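CurM Sulfotransferase (Moorea producta, PDB 4GBM) probably transfers a sulfonate group from PAPS to a hydroxyl of the polyketide intermediate during curacin biosynthesis, releasing PAP, which is bound in this crystal. Local coordinates at residues P68-T71 with M72-Q76; I107-L110 with E111-N114; Y121-L124 with Q125-A129; L133-S137 with P138-M142. The protein carries 2 engineered substitutions. One frame throughout, in Å; residues are numbered along the deposited sequence.

Overall arrangement
The four contacts follow one another along the chain; three lie toward the outside of a P-loop-type sulfotransferase domain and contact 4 lies near its centre. Contact 2, at the end of helix 100-113, lies farthest out, its centre about 25 Å from the chain centre, and joins contact 1 where K73 N meets N114 OD1 at 2.9 Å. Contact 3 packs against contact 2 through M123 CE and L110 CD2, and meets contact 4 where Y121 OH approaches D135 OD1 at 2.5 Å. Contact 4, at the end of the inner strand 132-136 and about 4 Å from the chain centre, adjoins the nucleotide: the side chain of K136 comes within about 4 Å of adenosine-3'-5'-diphosphate.

Contact 1: residues P68-T71 with M72-Q76; sequences PFNT and MKERQ. With SO4 (sulfate ion), chain Q.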
loop_
_atom_site.group_PDB
_atom_site.type_symbol
_atom_site.label_atom_id
_atom_site.label_comp_id
_atom_site.label_asym_id
_atom_site.label_seq_id
_atom_site.Cartn_x
_atom_site.Cartn_y
_atom_site.Cartn_z
ATOM N N PRO A 68 -0.738 -11.467 5.155
ATOM C CA PRO A 68 -1.249 -12.675 4.493
ATOM C C PRO A 68 -0.955 -14.011 5.200
ATOM O O PRO A 68 -1.506 -15.040 4.798
ATOM C CB PRO A 68 -0.543 -12.654 3.128
ATOM C CG PRO A 68 -0.107 -11.241 2.937
ATOM C CD PRO A 68 0.256 -10.778 4.312
ATOM N N PHE A 69 -0.114 -14.003 6.237
ATOM C CA PHE A 69 0.378 -15.250 6.847
ATOM C C PHE A 69 -0.022 -15.414 8.309
ATOM O O PHE A 69 -0.242 -14.425 9.012
ATOM C CB PHE A 69 1.899 -15.329 6.720
ATOM C CG PHE A 69 2.392 -15.136 5.317
ATOM C CD1 PHE A 69 2.259 -16.157 4.376
ATOM C CD2 PHE A 69 2.966 -13.934 4.926
ATOM C CE1 PHE A 69 2.700 -15.980 3.073
ATOM C CE2 PHE A 69 3.416 -13.752 3.622
ATOM C CZ PHE A 69 3.279 -14.778 2.696
ATOM N N ASN A 70 -0.115 -16.661 8.765
ATOM C CA ASN A 70 -0.434 -16.922 10.168
ATOM C C ASN A 70 0.796 -16.982 11.068
ATOM O O ASN A 70 0.744 -16.546 12.218
ATOM C CB ASN A 70 -1.257 -18.206 10.315
ATOM C CG ASN A 70 -2.658 -18.071 9.742
ATOM O OD1 ASN A 70 -3.314 -17.039 9.905
ATOM N ND2 ASN A 70 -3.124 -19.115 9.070
ATOM N N THR A 71 1.890 -17.533 10.551
ATOM C CA THR A 71 3.114 -17.723 11.336
ATOM C C THR A 71 4.346 -17.314 10.536
ATOM O O THR A 71 4.304 -17.262 9.310
ATOM C CB THR A 71 3.311 -19.190 11.764
ATOM O OG1 THR A 71 3.554 -19.992 10.600
ATOM C CG2 THR A 71 2.106 -19.719 12.539
ATOM N N MET A 72 5.441 -17.030 11.235
ATOM C CA MET A 72 6.671 -16.594 10.578
ATOM C C MET A 72 7.344 -17.665 9.712
ATOM O O MET A 72 7.997 -17.332 8.725
ATOM C CB MET A 72 7.657 -16.009 11.592
ATOM C CG MET A 72 7.234 -14.651 12.125
ATOM S SD MET A 72 7.143 -13.373 10.839
ATOM C CE MET A 72 8.875 -12.944 10.657
ATOM N N LYS A 73 7.184 -18.938 10.077
ATOM C CA LYS A 73 7.677 -20.037 9.238
ATOM C C LYS A 73 6.896 -20.147 7.930
ATOM O O LYS A 73 7.487 -20.363 6.871
ATOM C CB LYS A 73 7.655 -21.374 9.982
ATOM C CG LYS A 73 8.974 -21.713 10.639
ATOM C CD LYS A 73 9.050 -23.182 11.019
ATOM C CE LYS A 73 10.457 -23.564 11.464
ATOM N NZ LYS A 73 10.879 -22.835 12.698
ATOM N N GLU A 74 5.573 -20.002 8.011
ATOM C CA GLU A 74 4.722 -19.948 6.819
ATOM C C GLU A 74 5.185 -18.833 5.888
ATOM O O GLU A 74 5.340 -19.040 4.683
ATOM C CB GLU A 74 3.261 -19.698 7.197
ATOM C CG GLU A 74 2.467 -20.916 7.622
ATOM C CD GLU A 74 0.993 -20.592 7.819
ATOM O OE1 GLU A 74 0.283 -21.410 8.437
ATOM O OE2 GLU A 74 0.546 -19.513 7.358
ATOM N N ARG A 75 5.399 -17.650 6.464
ATOM C CA ARG A 75 5.869 -16.486 5.718
ATOM C C ARG A 75 7.218 -16.741 5.039
ATOM O O ARG A 75 7.381 -16.449 3.859
ATOM C CB ARG A 75 5.955 -15.267 6.637
ATOM C CG ARG A 75 6.451 -14.002 5.959
ATOM C CD ARG A 75 6.607 -12.880 6.968
ATOM N NE ARG A 75 7.036 -11.631 6.344
ATOM C CZ ARG A 75 8.307 -11.261 6.173
ATOM N NH1 ARG A 75 9.306 -12.049 6.564
ATOM N NH2 ARG A 75 8.582 -10.098 5.600
ATOM N N GLN A 76 8.176 -17.288 5.785
ATOM C CA GLN A 76 9.508 -17.577 5.249
ATOM C C GLN A 76 9.431 -18.552 4.072
ATOM O O GLN A 76 10.118 -18.374 3.065
ATOM C CB GLN A 76 10.416 -18.141 6.351
ATOM C CG GLN A 76 11.908 -18.204 5.997
ATOM C CD GLN A 76 12.276 -19.406 5.141
ATOM O OE1 GLN A 76 11.841 -20.530 5.400
ATOM N NE2 GLN A 76 13.092 -19.174 4.115
HETATM S S SO4 Q . 12.611 -9.485 5.297
HETATM O O1 SO4 Q . 11.565 -9.849 6.245
HETATM O O2 SO4 Q . 12.187 -9.950 3.976
HETATM O O3 SO4 Q . 12.773 -8.038 5.256
HETATM O O4 SO4 Q . 13.833 -10.167 5.704
#
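The ring of F69 is sandwiched between R75, whose CA sits over the centre of one face in a CH-pi contact 3.8 Å from the centroid, and P68, whose CB lies off-centre toward the rim of the opposite face. The arginine chain runs on across the ring at about a right angle, its CG 3.6 Å from F69 CD2, with the guanidinium plane turned 86° from the ring. Extended from CG to NE, the chain carries the head group beyond the phenylalanine, where NH1 and NH2 both donate to sulfate O1 in the plane of the guanidinium, NH2 at 3.1 Å. The carbonyls of H65 and L64 take further bonds from NE and NH2.

T71 is the N-cap of helix 72-78. Its OG1, held between backbone N and carbonyl carbon (chi1 67°), accepts from E74 N at 3.3 Å, while T71 O receives R75 N at 3.1 Å to begin the helical bonding. E74 in turn reaches back: its OE2 takes the N-H of N70 at 3.2 Å, from well above the carboxylate plane.

Chemically, the hydroxyl satisfies a first-turn amide and the carboxylate one just ahead of the helix, whereas T71 N is buried without a partner in the model. The sulfate, probably from the crystallisation liquor and also bound by Q89 N, is consistent with a positive charge on R75 that could polarise the carbonyls around it.

Contact 2: residues I107-L110 with E111-N114; sequences IKDL and ESQN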
loop_
_atom_site.group_PDB
_atom_site.type_symbol
_atom_site.label_atom_id
_atom_site.label_comp_id
_atom_site.label_asym_id
_atom_site.label_seq_id
_atom_site.Cartn_x
_atom_site.Cartn_y
_atom_site.Cartn_z
ATOM N N ILE A 107 15.223 -11.409 12.609
ATOM C CA ILE A 107 14.102 -11.988 11.865
ATOM C C ILE A 107 14.206 -13.518 11.796
ATOM O O ILE A 107 13.213 -14.227 11.984
ATOM C CB ILE A 107 13.954 -11.346 10.462
ATOM C CG1 ILE A 107 13.501 -9.890 10.623
ATOM C CG2 ILE A 107 12.949 -12.120 9.608
ATOM C CD1 ILE A 107 13.777 -9.007 9.417
ATOM N N LYS A 108 15.415 -14.027 11.578
ATOM C CA LYS A 108 15.623 -15.471 11.547
ATOM C C LYS A 108 15.290 -16.125 12.889
ATOM O O LYS A 108 14.825 -17.266 12.927
ATOM C CB LYS A 108 17.048 -15.815 11.115
ATOM C CG LYS A 108 17.305 -15.577 9.637
ATOM C CD LYS A 108 18.610 -16.199 9.187
ATOM C CE LYS A 108 18.859 -15.929 7.710
ATOM N NZ LYS A 108 17.721 -16.389 6.858
ATOM N N ASP A 109 15.519 -15.400 13.982
ATOM C CA ASP A 109 15.195 -15.923 15.307
ATOM C C ASP A 109 13.680 -16.013 15.493
ATOM O O ASP A 109 13.175 -16.977 16.079
ATOM C CB ASP A 109 15.819 -15.065 16.404
ATOM C CG ASP A 109 15.842 -15.774 17.741
ATOM O OD1 ASP A 109 16.785 -16.553 17.980
ATOM O OD2 ASP A 109 14.910 -15.564 18.547
ATOM N N LEU A 110 12.961 -15.014 14.983
ATOM C CA LEU A 110 11.499 -15.010 15.043
ATOM C C LEU A 110 10.944 -16.163 14.216
ATOM O O LEU A 110 9.961 -16.791 14.602
ATOM C CB LEU A 110 10.926 -13.675 14.540
ATOM C CG LEU A 110 11.484 -12.371 15.123
ATOM C CD1 LEU A 110 10.722 -11.164 14.564
ATOM C CD2 LEU A 110 11.478 -12.372 16.659
ATOM N N GLU A 111 11.587 -16.433 13.081
ATOM C CA GLU A 111 11.208 -17.549 12.213
ATOM C C GLU A 111 11.496 -18.903 12.867
ATOM O O GLU A 111 10.685 -19.828 12.772
ATOM C CB GLU A 111 11.914 -17.440 10.857
ATOM C CG GLU A 111 11.491 -16.203 10.051
ATOM C CD GLU A 111 12.370 -15.938 8.835
ATOM O OE1 GLU A 111 13.533 -16.403 8.816
ATOM O OE2 GLU A 111 11.893 -15.252 7.898
ATOM N N SER A 112 12.646 -19.008 13.535
ATOM C CA SER A 112 13.040 -20.257 14.183
ATOM C C SER A 112 12.098 -20.624 15.330
ATOM O O SER A 112 11.755 -21.801 15.505
ATOM C CB SER A 112 14.495 -20.194 14.664
ATOM O OG SER A 112 14.645 -19.287 15.740
ATOM N N GLN A 113 11.671 -19.627 16.105
ATOM C CA GLN A 113 10.710 -19.868 17.185
ATOM C C GLN A 113 9.291 -20.005 16.632
ATOM O O GLN A 113 8.391 -20.515 17.308
ATOM C CB GLN A 113 10.767 -18.769 18.250
ATOM C CG GLN A 113 9.991 -19.145 19.514
ATOM C CD GLN A 113 10.056 -18.107 20.612
ATOM O OE1 GLN A 113 10.505 -16.986 20.405
ATOM N NE2 GLN A 113 9.594 -18.484 21.796
ATOM N N ASN A 114 9.117 -19.561 15.389
ATOM C CA ASN A 114 7.836 -19.592 14.691
ATOM C C ASN A 114 6.753 -18.766 15.380
ATOM O O ASN A 114 5.660 -19.256 15.669
ATOM C CB ASN A 114 7.364 -21.022 14.405
ATOM C CG ASN A 114 6.327 -21.076 13.296
ATOM O OD1 ASN A 114 6.202 -20.137 12.508
ATOM N ND2 ASN A 114 5.585 -22.172 13.225
HETATM O O HOH W 1 15.102 -15.354 6.853
HETATM O O HOH W 2 17.179 -18.935 16.898
#
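E111 folds back along the preceding turn of helix 100-113 and touches I107 and K108 with successive atoms. Its CB rests against the two carbonyl oxygens I107 O and K108 O. CG, placed beside the backbone N (chi1 -65°), comes closer to the first, 3.3 Å from I107 O. From there the extended chain takes CD past I107 CG2 and divides: OE2 stays against that methyl at 3.7 Å, whereas OE1 turns over K108 CA and toward the lysine chain. K108 NZ is 4.6 Å from E111 OE1, and a water spans the interval, accepting from NZ and donating to E111 OE1 at 2.7 Å.

The next residue, S112, turns its hydroxyl back to the preceding turn. In the conformer given, one of two, OG donates to D109 O at 2.8 Å, steeply from the side with a C=O...O angle of 112°, and a second water donates both to S112 OG and to D109 OD1; neither is certain for every copy. Q113 N reaches D109 O at 3.0 Å from the same face of the carbonyl plane.

The helix closes in a Schellman motif, with N114 at positive phi as C-prime residue: L115 N turns back to L110 O and N114 N bonds weakly to E111 O. The same end accepts from helix 72-78, K73 NZ reaching E111 O and K73 N reaching N114 OD1. Carbonyls at a helix C-terminus carry the negative end of its dipole, and here the lysine ammonium would probably offset part of it, while water couples the opposite charges of K108 and E111.

Contact 3: residues Y121-L124 with Q125-A129; sequences YGML and QENIA
The last turns of helix 117-128, which leads by a short loop into strand 132-136 of the parallel sheet, show how side chains can supplement the backbone bonding as a helix runs out. Q125 N to Y121 O and E126 N to G122 O are ordinary i to i+4 bonds, and I128 N to L124 O, at 3.0 Å, continues the pattern.

Between them M123 O is gripped twice by one residue. N127 N arrives at 3.1 Å and N127 ND2 at 2.9 Å, from opposite faces of the carbonyl plane; the oxygen lies almost exactly in the asparagine amide plane, which should limit rotation of that amide. E126 crowds the same oxygen: with CG wedged between its backbone N and carbonyl carbon (chi1 73°), that carbon stands 3.1 Å from M123 O.

On another flank, Q125 CG packs on Y121 O at 3.4 Å, and OE1 lies over G122 CA, while NE2 goes on to P32 O. Y121 itself points inward, bonding through OH to D135 and meeting F154 edge to face. L124 and I128 face helix 87-96.

I128 straddles the carbonyl beneath it, its CG1 and CG2 branches each 3.4 Å from L124 O. M123 and N127 run side by side in the same direction, with M123 CG 3.9 Å from N127 ND2.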
loop_
_atom_site.group_PDB
_atom_site.type_symbol
_atom_site.label_atom_id
_atom_site.label_comp_id
_atom_site.label_asym_id
_atom_site.label_seq_id
_atom_site.Cartn_x
_atom_site.Cartn_y
_atom_site.Cartn_z
ATOM N N TYR A 121 3.588 -8.342 14.796
ATOM C CA TYR A 121 2.957 -7.027 14.794
ATOM C C TYR A 121 3.017 -6.373 16.182
ATOM O O TYR A 121 3.283 -5.176 16.289
ATOM C CB TYR A 121 1.512 -7.116 14.326
ATOM C CG TYR A 121 1.257 -6.944 12.840
ATOM C CD1 TYR A 121 0.609 -7.945 12.123
ATOM C CD2 TYR A 121 1.597 -5.756 12.163
ATOM C CE1 TYR A 121 0.327 -7.798 10.775
ATOM C CE2 TYR A 121 1.309 -5.601 10.801
ATOM C CZ TYR A 121 0.669 -6.624 10.122
ATOM O OH TYR A 121 0.365 -6.500 8.780
ATOM N N GLY A 122 2.767 -7.152 17.232
ATOM C CA GLY A 122 2.817 -6.638 18.601
ATOM C C GLY A 122 4.202 -6.122 18.960
ATOM O O GLY A 122 4.343 -5.071 19.604
ATOM N N MET A 123 5.220 -6.866 18.533
ATOM C CA MET A 123 6.626 -6.482 18.681
ATOM C C MET A 123 6.954 -5.197 17.919
ATOM O O MET A 123 7.657 -4.327 18.428
ATOM C CB MET A 123 7.518 -7.625 18.194
ATOM C CG MET A 123 9.016 -7.401 18.312
ATOM S SD MET A 123 9.923 -8.800 17.628
ATOM C CE MET A 123 9.098 -10.161 18.446
ATOM N N LEU A 124 6.448 -5.077 16.696
ATOM C CA LEU A 124 6.644 -3.845 15.934
ATOM C C LEU A 124 5.988 -2.665 16.638
ATOM O O LEU A 124 6.606 -1.605 16.777
ATOM C CB LEU A 124 6.106 -3.971 14.507
ATOM C CG LEU A 124 6.836 -4.926 13.559
ATOM C CD1 LEU A 124 6.165 -4.939 12.193
ATOM C CD2 LEU A 124 8.307 -4.542 13.426
ATOM N N GLN A 125 4.752 -2.856 17.102
ATOM C CA GLN A 125 4.026 -1.794 17.802
ATOM C C GLN A 125 4.819 -1.263 18.995
ATOM O O GLN A 125 4.944 -0.048 19.168
ATOM C CB GLN A 125 2.634 -2.260 18.236
ATOM C CG GLN A 125 1.636 -2.343 17.078
ATOM C CD GLN A 125 0.270 -2.847 17.514
ATOM O OE1 GLN A 125 0.158 -3.742 18.357
ATOM N NE2 GLN A 125 -0.780 -2.276 16.933
ATOM N N GLU A 126 5.382 -2.163 19.798
ATOM C CA GLU A 126 6.156 -1.720 20.962
ATOM C C GLU A 126 7.459 -1.020 20.562
ATOM O O GLU A 126 7.884 -0.066 21.217
ATOM C CB GLU A 126 6.406 -2.873 21.947
ATOM C CG GLU A 126 7.430 -3.892 21.487
ATOM C CD GLU A 126 7.789 -4.902 22.555
ATOM O OE1 GLU A 126 7.998 -6.073 22.183
ATOM O OE2 GLU A 126 7.871 -4.541 23.753
ATOM N N ASN A 127 8.083 -1.469 19.480
ATOM C CA ASN A 127 9.349 -0.871 19.066
ATOM C C ASN A 127 9.196 0.492 18.381
ATOM O O ASN A 127 10.153 1.268 18.321
ATOM C CB ASN A 127 10.163 -1.840 18.212
ATOM C CG ASN A 127 10.970 -2.801 19.056
ATOM O OD1 ASN A 127 12.127 -2.534 19.383
ATOM N ND2 ASN A 127 10.353 -3.912 19.447
ATOM N N ILE A 128 7.997 0.788 17.884
ATOM C CA ILE A 128 7.734 2.105 17.276
ATOM C C ILE A 128 6.957 3.062 18.191
ATOM O O ILE A 128 6.900 4.266 17.927
ATOM C CB ILE A 128 7.012 1.989 15.910
ATOM C CG1 ILE A 128 5.560 1.528 16.096
ATOM C CG2 ILE A 128 7.787 1.069 14.958
ATOM C CD1 ILE A 128 4.703 1.625 14.842
ATOM N N ALA A 129 6.353 2.522 19.248
ATOM C CA ALA A 129 5.549 3.305 20.190
ATOM C C ALA A 129 6.275 4.593 20.610
ATOM O O ALA A 129 7.484 4.558 20.867
ATOM C CB ALA A 129 5.210 2.462 21.415
#

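Contact 4: residues L133-S137 with P138-M142; sequences LVDKS and PTYAM
Three hydrogen bonds of unequal strength tie D135 and S137 to T139 and Y140. The shortest joins Y140 OH to D135 OD2 at a very short 2.5 Å, the hydroxyl donating. The carboxylate oxygen stands at the edge of the ring, in its plane, although the carboxylate is turned 72° from that plane. Both oxygens of D135 are engaged, since OD1 binds Y121 OH of helix 117-128, and two phenols sharing one buried carboxylate may help to stabilise negative charge, though such short distances make the detail uncertain. S137 OG and T139 OG1 form the second bond, 2.8 Å long, in which either hydroxyl may be the donor; S137 OG lies anti to its own backbone N (chi1 177°), which turns it to the threonine. The third, from Y140 N to S137 O at 3.4 Å, is weak. Water donates to S137 O at 2.7 Å and accepts from A141 N.

These residues form the exit from strand 132-136, which lies between strands 58-59 and 35-39 in the parallel sheet of a P-loop-type fold; the chain then turns through a short 3-10 segment toward helix 144-153. K136, still on the strand, sends its side chain toward the nucleotide: its NZ makes a salt bridge with E63 and hydrogen bonds with S45 and T46.

Nonpolar contact centres on the tyrosine ring. S137 CB lies over the centre of one face, a CH-pi contact 3.6 Å from the centroid and 13° off the normal. On the K136 side the aliphatic chain, bent at chi2 and chi3, brings CD 3.9 Å from P138 CD.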
loop_
_atom_site.group_PDB
_atom_site.type_symbol
_atom_site.label_atom_id
_atom_site.label_comp_id
_atom_site.label_asym_id
_atom_site.label_seq_id
_atom_site.Cartn_x
_atom_site.Cartn_y
_atom_site.Cartn_z
ATOM N N LEU A 133 1.596 2.549 13.363
ATOM C CA LEU A 133 1.995 1.875 12.134
ATOM C C LEU A 133 1.028 2.160 10.990
ATOM O O LEU A 133 -0.189 2.100 11.166
ATOM C CB LEU A 133 2.079 0.367 12.373
ATOM C CG LEU A 133 2.496 -0.511 11.195
ATOM C CD1 LEU A 133 3.923 -0.207 10.769
ATOM C CD2 LEU A 133 2.371 -1.974 11.587
ATOM N N VAL A 134 1.597 2.508 9.840
ATOM C CA VAL A 134 0.878 2.591 8.573
ATOM C C VAL A 134 1.295 1.390 7.757
ATOM O O VAL A 134 2.471 1.232 7.413
ATOM C CB VAL A 134 1.228 3.876 7.799
ATOM C CG1 VAL A 134 0.495 3.897 6.464
ATOM C CG2 VAL A 134 0.900 5.114 8.626
ATOM N N ASP A 135 0.323 0.535 7.463
ATOM C CA ASP A 135 0.563 -0.721 6.767
ATOM C C ASP A 135 -0.066 -0.648 5.369
ATOM O O ASP A 135 -1.286 -0.697 5.220
ATOM C CB ASP A 135 -0.009 -1.884 7.593
ATOM C CG ASP A 135 0.383 -3.241 7.048
ATOM O OD1 ASP A 135 0.335 -4.222 7.824
ATOM O OD2 ASP A 135 0.737 -3.332 5.856
ATOM N N LYS A 136 0.792 -0.528 4.351
ATOM C CA LYS A 136 0.368 -0.396 2.951
ATOM C C LYS A 136 0.822 -1.577 2.095
ATOM O O LYS A 136 2.002 -1.938 2.104
ATOM C CB LYS A 136 0.951 0.894 2.345
ATOM C CG LYS A 136 0.482 1.212 0.897
ATOM C CD LYS A 136 1.309 0.499 -0.216
ATOM C CE LYS A 136 2.639 1.206 -0.487
ATOM N NZ LYS A 136 3.246 0.652 -1.743
ATOM N N SER A 137 -0.114 -2.153 1.341
ATOM C CA SER A 137 0.220 -3.082 0.252
ATOM C C SER A 137 -0.952 -3.195 -0.715
ATOM O O SER A 137 -2.070 -3.460 -0.286
ATOM C CB SER A 137 0.571 -4.483 0.766
ATOM O OG SER A 137 0.806 -5.360 -0.327
ATOM N N PRO A 138 -0.702 -3.024 -2.025
ATOM C CA PRO A 138 -1.806 -3.204 -2.972
ATOM C C PRO A 138 -2.304 -4.648 -3.041
ATOM O O PRO A 138 -3.435 -4.897 -3.481
ATOM C CB PRO A 138 -1.195 -2.783 -4.315
ATOM C CG PRO A 138 -0.090 -1.888 -3.965
ATOM C CD PRO A 138 0.484 -2.442 -2.674
ATOM N N THR A 139 -1.491 -5.595 -2.583
ATOM C CA THR A 139 -1.868 -7.001 -2.680
ATOM C C THR A 139 -2.992 -7.397 -1.708
ATOM O O THR A 139 -3.685 -8.399 -1.946
ATOM C CB THR A 139 -0.656 -7.941 -2.517
ATOM O OG1 THR A 139 -0.143 -7.833 -1.193
ATOM C CG2 THR A 139 0.432 -7.591 -3.514
ATOM N N TYR A 140 -3.186 -6.621 -0.633
ATOM C CA TYR A 140 -4.235 -6.943 0.358
ATOM C C TYR A 140 -5.615 -6.999 -0.292
ATOM O O TYR A 140 -6.423 -7.870 0.027
ATOM C CB TYR A 140 -4.277 -5.931 1.509
ATOM C CG TYR A 140 -3.016 -5.824 2.336
ATOM C CD1 TYR A 140 -2.100 -6.881 2.413
ATOM C CD2 TYR A 140 -2.751 -4.664 3.069
ATOM C CE1 TYR A 140 -0.939 -6.765 3.192
ATOM C CE2 TYR A 140 -1.596 -4.539 3.835
ATOM C CZ TYR A 140 -0.700 -5.599 3.893
ATOM O OH TYR A 140 0.442 -5.473 4.650
ATOM N N ALA A 141 -5.859 -6.072 -1.220
ATOM C CA ALA A 141 -7.166 -5.939 -1.863
ATOM C C ALA A 141 -7.476 -7.060 -2.848
ATOM O O ALA A 141 -8.611 -7.201 -3.283
ATOM C CB ALA A 141 -7.274 -4.593 -2.549
ATOM N N MET A 142 -6.471 -7.866 -3.182
ATOM C CA MET A 142 -6.656 -8.970 -4.121
ATOM C C MET A 142 -7.343 -10.179 -3.495
ATOM O O MET A 142 -7.850 -11.045 -4.207
ATOM C CB MET A 142 -5.315 -9.380 -4.735
ATOM C CG MET A 142 -4.662 -8.281 -5.550
ATOM S SD MET A 142 -5.670 -7.795 -6.962
ATOM C CE MET A 142 -5.369 -9.145 -8.104
HETATM O O HOH W 3 -4.641 -3.153 -1.149
#